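Local coordinates for encapsidation protein (Bacillus phage phi29, PDB 5HD9) that probably powers packaging of the phage DNA as the ATPase of the motor, represented here by its N-terminal ASCE-fold domain, at residues V59-Y62 with F63-V66; N161-F164 with L165-L169. One frame throughout, in Å; residues are numbered along the deposited sequence.

Contact 1 (59-66) comes first along the chain, in the connection between strands 45-50 and 75-78. Contact 2 (161-169) comes later, on helix 162-167, which follows strand 149-153. Their centres are 31 Å apart, with nearest atoms about 17 Å apart, on opposite sides of the centre of the chain. Both pack against elements of the same mixed sheet. Contact 1 lies against helix 26-42 and strand 75-78 at one end of the strand order. Contact 2 lies against strands 16-19 and 183-186 toward the other end, and against helix 130-141. The loop and the short helix thus lie at distant flanks of an ASCE core that carries a probable P-loop.

Contact 1 (V59-Y62 with F63-V66)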
ATOM      1  N   VAL A  59      13.771  -5.902   3.450  1.00 19.10           N
ATOM      2  CA  VAL A  59      12.819  -5.098   4.209  1.00 16.59           C
ATOM      3  C   VAL A  59      13.491  -4.420   5.406  1.00 15.40           C
ATOM      4  O   VAL A  59      12.945  -3.485   5.982  1.00 14.33           O
ATOM      5  CB  VAL A  59      11.622  -5.952   4.697  1.00 17.52           C
ATOM      6  CG1 VAL A  59      12.053  -6.928   5.788  1.00 17.81           C
ATOM      7  CG2 VAL A  59      10.487  -5.059   5.182  1.00 20.34           C
ATOM      8  N   SER A  60      14.682  -4.883   5.773  1.00 17.72           N
ATOM      9  CA  SER A  60      15.432  -4.256   6.855  1.00 19.81           C
ATOM     10  C   SER A  60      15.813  -2.818   6.494  1.00 20.48           C
ATOM     11  O   SER A  60      16.109  -2.010   7.375  1.00 19.39           O
ATOM     12  CB  SER A  60      16.689  -5.065   7.182  1.00 22.55           C
ATOM     13  OG  SER A  60      17.629  -5.006   6.124  1.00 24.94           O
ATOM     14  N   ASN A  61      15.795  -2.510   5.198  1.00 20.10           N
ATOM     15  CA  ASN A  61      16.121  -1.173   4.701  1.00 21.59           C
ATOM     16  C   ASN A  61      14.888  -0.285   4.518  1.00 18.20           C
ATOM     17  O   ASN A  61      14.989   0.810   3.971  1.00 19.34           O
ATOM     18  CB  ASN A  61      16.863  -1.268   3.362  1.00 23.46           C
ATOM     19  CG  ASN A  61      18.266  -1.834   3.500  1.00 30.05           C
ATOM     20  OD1 ASN A  61      18.800  -1.962   4.603  1.00 28.77           O
ATOM     21  ND2 ASN A  61      18.878  -2.163   2.368  1.00 35.98           N
ATOM     22  N   TYR A  62      13.732  -0.760   4.980  1.00 16.55           N
ATOM     23  CA  TYR A  62      12.448  -0.103   4.715  1.00 16.60           C
ATOM     24  C   TYR A  62      12.423   1.390   5.061  1.00 16.77           C
ATOM     25  O   TYR A  62      11.885   2.194   4.303  1.00 17.22           O
ATOM     26  CB  TYR A  62      11.334  -0.821   5.486  1.00 15.22           C
ATOM     27  CG  TYR A  62       9.955  -0.216   5.317  1.00 14.38           C
ATOM     28  CD1 TYR A  62       9.133  -0.591   4.260  1.00 16.83           C
ATOM     29  CD2 TYR A  62       9.469   0.718   6.223  1.00 15.11           C
ATOM     30  CE1 TYR A  62       7.870  -0.043   4.107  1.00 15.57           C
ATOM     31  CE2 TYR A  62       8.208   1.269   6.078  1.00 16.36           C
ATOM     32  CZ  TYR A  62       7.412   0.886   5.020  1.00 16.96           C
ATOM     33  OH  TYR A  62       6.156   1.436   4.882  1.00 15.74           O
ATOM     34  N   PHE A  63      13.012   1.761   6.192  1.00 17.17           N
ATOM     35  CA  PHE A  63      12.931   3.140   6.670  1.00 16.39           C
ATOM     36  C   PHE A  63      14.008   4.064   6.101  1.00 19.88           C
ATOM     37  O   PHE A  63      13.986   5.266   6.362  1.00 21.85           O
ATOM     38  CB  PHE A  63      13.010   3.167   8.199  1.00 18.25           C
ATOM     39  CG  PHE A  63      11.754   2.707   8.877  1.00 16.72           C
ATOM     40  CD1 PHE A  63      10.557   3.378   8.677  1.00 16.04           C
ATOM     41  CD2 PHE A  63      11.769   1.615   9.729  1.00 15.83           C
ATOM     42  CE1 PHE A  63       9.399   2.959   9.305  1.00 15.61           C
ATOM     43  CE2 PHE A  63      10.617   1.196  10.359  1.00 14.25           C
ATOM     44  CZ  PHE A  63       9.429   1.868  10.147  1.00 14.58           C
ATOM     45  N   ASN A  64      14.940   3.518   5.323  1.00 21.68           N
ATOM     46  CA  ASN A  64      16.052   4.313   4.799  1.00 25.97           C
ATOM     47  C   ASN A  64      15.589   5.483   3.928  1.00 26.12           C
ATOM     48  O   ASN A  64      16.173   6.566   3.979  1.00 29.80           O
ATOM     49  CB  ASN A  64      17.014   3.431   3.995  1.00 33.00           C
ATOM     50  CG  ASN A  64      17.864   2.533   4.876  1.00 37.09           C
ATOM     51  OD1 ASN A  64      17.892   2.686   6.097  1.00 36.47           O
ATOM     52  ND2 ASN A  64      18.574   1.598   4.256  1.00 41.59           N
ATOM     53  N   ASP A  65      14.551   5.262   3.126  1.00 23.91           N
ATOM     54  CA  ASP A  65      13.997   6.315   2.277  1.00 28.09           C
ATOM     55  C   ASP A  65      13.576   7.537   3.087  1.00 25.96           C
ATOM     56  O   ASP A  65      13.808   8.675   2.682  1.00 28.88           O
ATOM     57  CB  ASP A  65      12.786   5.798   1.493  1.00 30.42           C
ATOM     58  CG  ASP A  65      13.171   4.952   0.298  1.00 33.45           C
ATOM     59  OD1 ASP A  65      14.275   5.148  -0.250  1.00 33.75           O
ATOM     60  OD2 ASP A  65      12.354   4.096  -0.100  1.00 31.99           O
ATOM     61  N   VAL A  66      12.976   7.283   4.243  1.00 22.21           N
ATOM     62  CA  VAL A  66      12.237   8.304   4.973  1.00 25.29           C
ATOM     63  C   VAL A  66      12.868   8.662   6.317  1.00 25.88           C
ATOM     64  O   VAL A  66      12.294   9.424   7.094  1.00 25.08           O
ATOM     65  CB  VAL A  66      10.788   7.835   5.208  1.00 22.62           C
ATOM     66  CG1 VAL A  66      10.111   7.558   3.874  1.00 23.24           C
ATOM     67  CG2 VAL A  66      10.766   6.580   6.078  1.00 21.84           C
TER
HETATM   68  O   HOH W   1      15.096   0.491   7.692  1.00 20.97           O
HETATM   69  O   HOH W   2      14.109   2.614   2.115  1.00 36.14           O
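Tyr-62 and Phe-63 form a T-shaped stack just after the 3-10 segment 59-61, in the loop between strands 45-50 and 75-78. The edge of the Tyr-62 ring meets the face of Phe-63, with planes at 85° and ring centroids 5.1 Å apart. Tyr-62 CD2 stands above the centre of the Phe-63 ring. Two different first torsions bring these neighbours together: CG of Tyr-62 is anti to its backbone N (chi1 179°), and CG of Phe-63 is anti to its carbonyl carbon. This is the tightly packed side. Phe-82 meets both rings, and helix 26-42 touches them through Lys-32 and Ile-36.

Asn-61 and Asn-64 occupy the exposed side. Their side chains lie obliquely across each other, and the approach is loose: Asn-64 ND2 rests 3.5 Å from Asn-61 CB. The backbone is firmer here. Asn-64 N donates to Asn-61 O at 3.0 Å, and a water also donates to this oxygen, so two bonds grip it. Two waters bridge backbone atoms of the turn. One accepts from Phe-63 N and donates to Ser-60 O. The other bridges later residues, donating to Asn-61 O at 2.7 Å and accepting from Asp-65 N at 2.9 Å.

Contact 2 (N161-F164 with L165-L169); sequences NPYF and LFFNL
Phe-164 O accepts from Leu-169 N at 2.8 Å, in a nearly straight bond (169°). This is the long bond of a Schellman motif that ends helix 162-167. Asn-168 leaves the helix with positive phi (64°), and its N makes a weak bond to Leu-165 O. The turn brings Leu-169 CB back to 4.3 Å from Phe-164 CB.

The other end of the helix has an N-cap. Asn-161 OD1 accepts from Phe-164 N at 3.2 Å and, more weakly, from Tyr-163 N. Its ND2 bonds to Ser-158 O and sits 3.2 Å above the plane of the Phe-164 ring, over its centre. The cap amide is thereby fixed at both ends. Asn-161 O accepts a hydrogen bond from Leu-165 N, and Leu-165 CG lies against the same oxygen.

Tyr-163 and Phe-167 point the same way, side by side. Tyr-163 CD2 lies 4.2 Å from Phe-167 CE2, and Phe-167 CD2 comes to 3.0 Å from Tyr-163 O. Both side chains contact Val-131 of helix 130-141 and strand 16-19, and Tyr-163 OH bonds to Glu-130. Phe-164 and Leu-169 reach Ile-185 of strand 183-186, so the short helix bridges sheet and helix. Phe-166 is largely exposed yet touches Val-131. CG anti to the backbone N (chi1 -172°) sets its ring beside Phe-167. Its CD1 stands 3.8 Å above the plane of the Phe-167 ring, offset toward the rim.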
ATOM      1  N   ASN A 161      -6.038  -6.277 -14.993  1.00 27.08           N
ATOM      2  CA  ASN A 161      -5.374  -7.106 -13.999  1.00 21.54           C
ATOM      3  C   ASN A 161      -6.433  -7.738 -13.096  1.00 20.59           C
ATOM      4  O   ASN A 161      -7.589  -7.322 -13.124  1.00 21.04           O
ATOM      5  CB  ASN A 161      -4.380  -6.273 -13.187  1.00 19.55           C
ATOM      6  CG  ASN A 161      -5.062  -5.257 -12.291  1.00 16.46           C
ATOM      7  OD1 ASN A 161      -5.557  -5.591 -11.217  1.00 19.51           O
ATOM      8  ND2 ASN A 161      -5.082  -4.004 -12.729  1.00 16.95           N
ATOM      9  N   PRO A 162      -6.049  -8.743 -12.295  1.00 20.75           N
ATOM     10  CA  PRO A 162      -7.044  -9.489 -11.513  1.00 20.83           C
ATOM     11  C   PRO A 162      -7.925  -8.610 -10.628  1.00 19.85           C
ATOM     12  O   PRO A 162      -9.112  -8.903 -10.481  1.00 22.17           O
ATOM     13  CB  PRO A 162      -6.184 -10.423 -10.658  1.00 23.84           C
ATOM     14  CG  PRO A 162      -4.920 -10.584 -11.427  1.00 26.44           C
ATOM     15  CD  PRO A 162      -4.686  -9.263 -12.084  1.00 25.75           C
ATOM     16  N   TYR A 163      -7.361  -7.549 -10.060  1.00 17.56           N
ATOM     17  CA  TYR A 163      -8.118  -6.681  -9.165  1.00 16.98           C
ATOM     18  C   TYR A 163      -9.150  -5.865  -9.934  1.00 14.90           C
ATOM     19  O   TYR A 163     -10.311  -5.794  -9.536  1.00 17.98           O
ATOM     20  CB  TYR A 163      -7.168  -5.770  -8.380  1.00 12.75           C
ATOM     21  CG  TYR A 163      -6.313  -6.553  -7.412  1.00 14.16           C
ATOM     22  CD1 TYR A 163      -5.114  -7.123  -7.816  1.00 16.96           C
ATOM     23  CD2 TYR A 163      -6.726  -6.757  -6.102  1.00 13.95           C
ATOM     24  CE1 TYR A 163      -4.342  -7.858  -6.939  1.00 17.53           C
ATOM     25  CE2 TYR A 163      -5.960  -7.488  -5.218  1.00 17.06           C
ATOM     26  CZ  TYR A 163      -4.769  -8.036  -5.642  1.00 17.94           C
ATOM     27  OH  TYR A 163      -4.006  -8.771  -4.766  1.00 17.82           O
ATOM     28  N   PHE A 164      -8.739  -5.260 -11.044  1.00 14.08           N
ATOM     29  CA  PHE A 164      -9.668  -4.476 -11.848  1.00 16.20           C
ATOM     30  C   PHE A 164     -10.776  -5.375 -12.399  1.00 17.65           C
ATOM     31  O   PHE A 164     -11.951  -4.999 -12.413  1.00 17.67           O
ATOM     32  CB  PHE A 164      -8.944  -3.769 -12.998  1.00 18.65           C
ATOM     33  CG  PHE A 164      -8.026  -2.655 -12.559  1.00 15.64           C
ATOM     34  CD1 PHE A 164      -7.697  -2.476 -11.225  1.00 13.91           C
ATOM     35  CD2 PHE A 164      -7.500  -1.776 -13.494  1.00 17.75           C
ATOM     36  CE1 PHE A 164      -6.853  -1.450 -10.836  1.00 14.17           C
ATOM     37  CE2 PHE A 164      -6.659  -0.751 -13.109  1.00 16.67           C
ATOM     38  CZ  PHE A 164      -6.335  -0.588 -11.779  1.00 15.10           C
ATOM     39  N   LEU A 165     -10.395  -6.566 -12.850  1.00 18.06           N
ATOM     40  CA  LEU A 165     -11.360  -7.524 -13.375  1.00 20.42           C
ATOM     41  C   LEU A 165     -12.336  -7.966 -12.289  1.00 20.17           C
ATOM     42  O   LEU A 165     -13.547  -8.000 -12.505  1.00 21.67           O
ATOM     43  CB  LEU A 165     -10.644  -8.742 -13.954  1.00 22.30           C
ATOM     44  CG  LEU A 165      -9.771  -8.507 -15.187  1.00 23.73           C
ATOM     45  CD1 LEU A 165      -9.039  -9.788 -15.556  1.00 26.02           C
ATOM     46  CD2 LEU A 165     -10.601  -8.007 -16.358  1.00 25.90           C
ATOM     47  N   PHE A 166     -11.798  -8.298 -11.120  1.00 19.06           N
ATOM     48  CA  PHE A 166     -12.602  -8.839 -10.029  1.00 20.00           C
ATOM     49  C   PHE A 166     -13.656  -7.830  -9.581  1.00 19.32           C
ATOM     50  O   PHE A 166     -14.821  -8.179  -9.395  1.00 20.31           O
ATOM     51  CB  PHE A 166     -11.698  -9.236  -8.854  1.00 20.54           C
ATOM     52  CG  PHE A 166     -12.407  -9.982  -7.759  1.00 23.90           C
ATOM     53  CD1 PHE A 166     -13.118  -9.303  -6.785  1.00 25.27           C
ATOM     54  CD2 PHE A 166     -12.351 -11.364  -7.699  1.00 29.02           C
ATOM     55  CE1 PHE A 166     -13.766  -9.992  -5.776  1.00 29.90           C
ATOM     56  CE2 PHE A 166     -12.997 -12.056  -6.692  1.00 32.97           C
ATOM     57  CZ  PHE A 166     -13.704 -11.368  -5.729  1.00 32.27           C
ATOM     58  N   PHE A 167     -13.242  -6.573  -9.432  1.00 17.10           N
ATOM     59  CA  PHE A 167     -14.126  -5.524  -8.929  1.00 17.62           C
ATOM     60  C   PHE A 167     -14.898  -4.803 -10.035  1.00 19.58           C
ATOM     61  O   PHE A 167     -15.688  -3.901  -9.758  1.00 21.66           O
ATOM     62  CB  PHE A 167     -13.314  -4.512  -8.120  1.00 16.19           C
ATOM     63  CG  PHE A 167     -12.683  -5.098  -6.887  1.00 17.33           C
ATOM     64  CD1 PHE A 167     -13.467  -5.549  -5.841  1.00 23.03           C
ATOM     65  CD2 PHE A 167     -11.306  -5.194  -6.773  1.00 18.13           C
ATOM     66  CE1 PHE A 167     -12.891  -6.089  -4.706  1.00 25.68           C
ATOM     67  CE2 PHE A 167     -10.723  -5.733  -5.642  1.00 20.49           C
ATOM     68  CZ  PHE A 167     -11.517  -6.180  -4.605  1.00 24.28           C
ATOM     69  N   ASN A 168     -14.670  -5.208 -11.280  1.00 17.84           N
ATOM     70  CA  ASN A 168     -15.366  -4.626 -12.427  1.00 17.29           C
ATOM     71  C   ASN A 168     -15.011  -3.154 -12.598  1.00 16.59           C
ATOM     72  O   ASN A 168     -15.884  -2.300 -12.762  1.00 15.92           O
ATOM     73  CB  ASN A 168     -16.883  -4.793 -12.287  1.00 20.19           C
ATOM     74  CG  ASN A 168     -17.623  -4.512 -13.581  1.00 22.80           C
ATOM     75  OD1 ASN A 168     -17.013  -4.343 -14.638  1.00 19.61           O
ATOM     76  ND2 ASN A 168     -18.949  -4.466 -13.505  1.00 27.17           N
ATOM     77  N   LEU A 169     -13.711  -2.874 -12.559  1.00 15.21           N
ATOM     78  CA  LEU A 169     -13.193  -1.529 -12.751  1.00 16.61           C
ATOM     79  C   LEU A 169     -12.570  -1.408 -14.141  1.00 18.04           C
ATOM     80  O   LEU A 169     -11.614  -2.114 -14.460  1.00 17.94           O
ATOM     81  CB  LEU A 169     -12.160  -1.194 -11.672  1.00 14.14           C
ATOM     82  CG  LEU A 169     -12.604  -1.509 -10.240  1.00 13.56           C
ATOM     83  CD1 LEU A 169     -11.468  -1.285  -9.260  1.00 15.14           C
ATOM     84  CD2 LEU A 169     -13.813  -0.674  -9.852  1.00 12.72           C
TER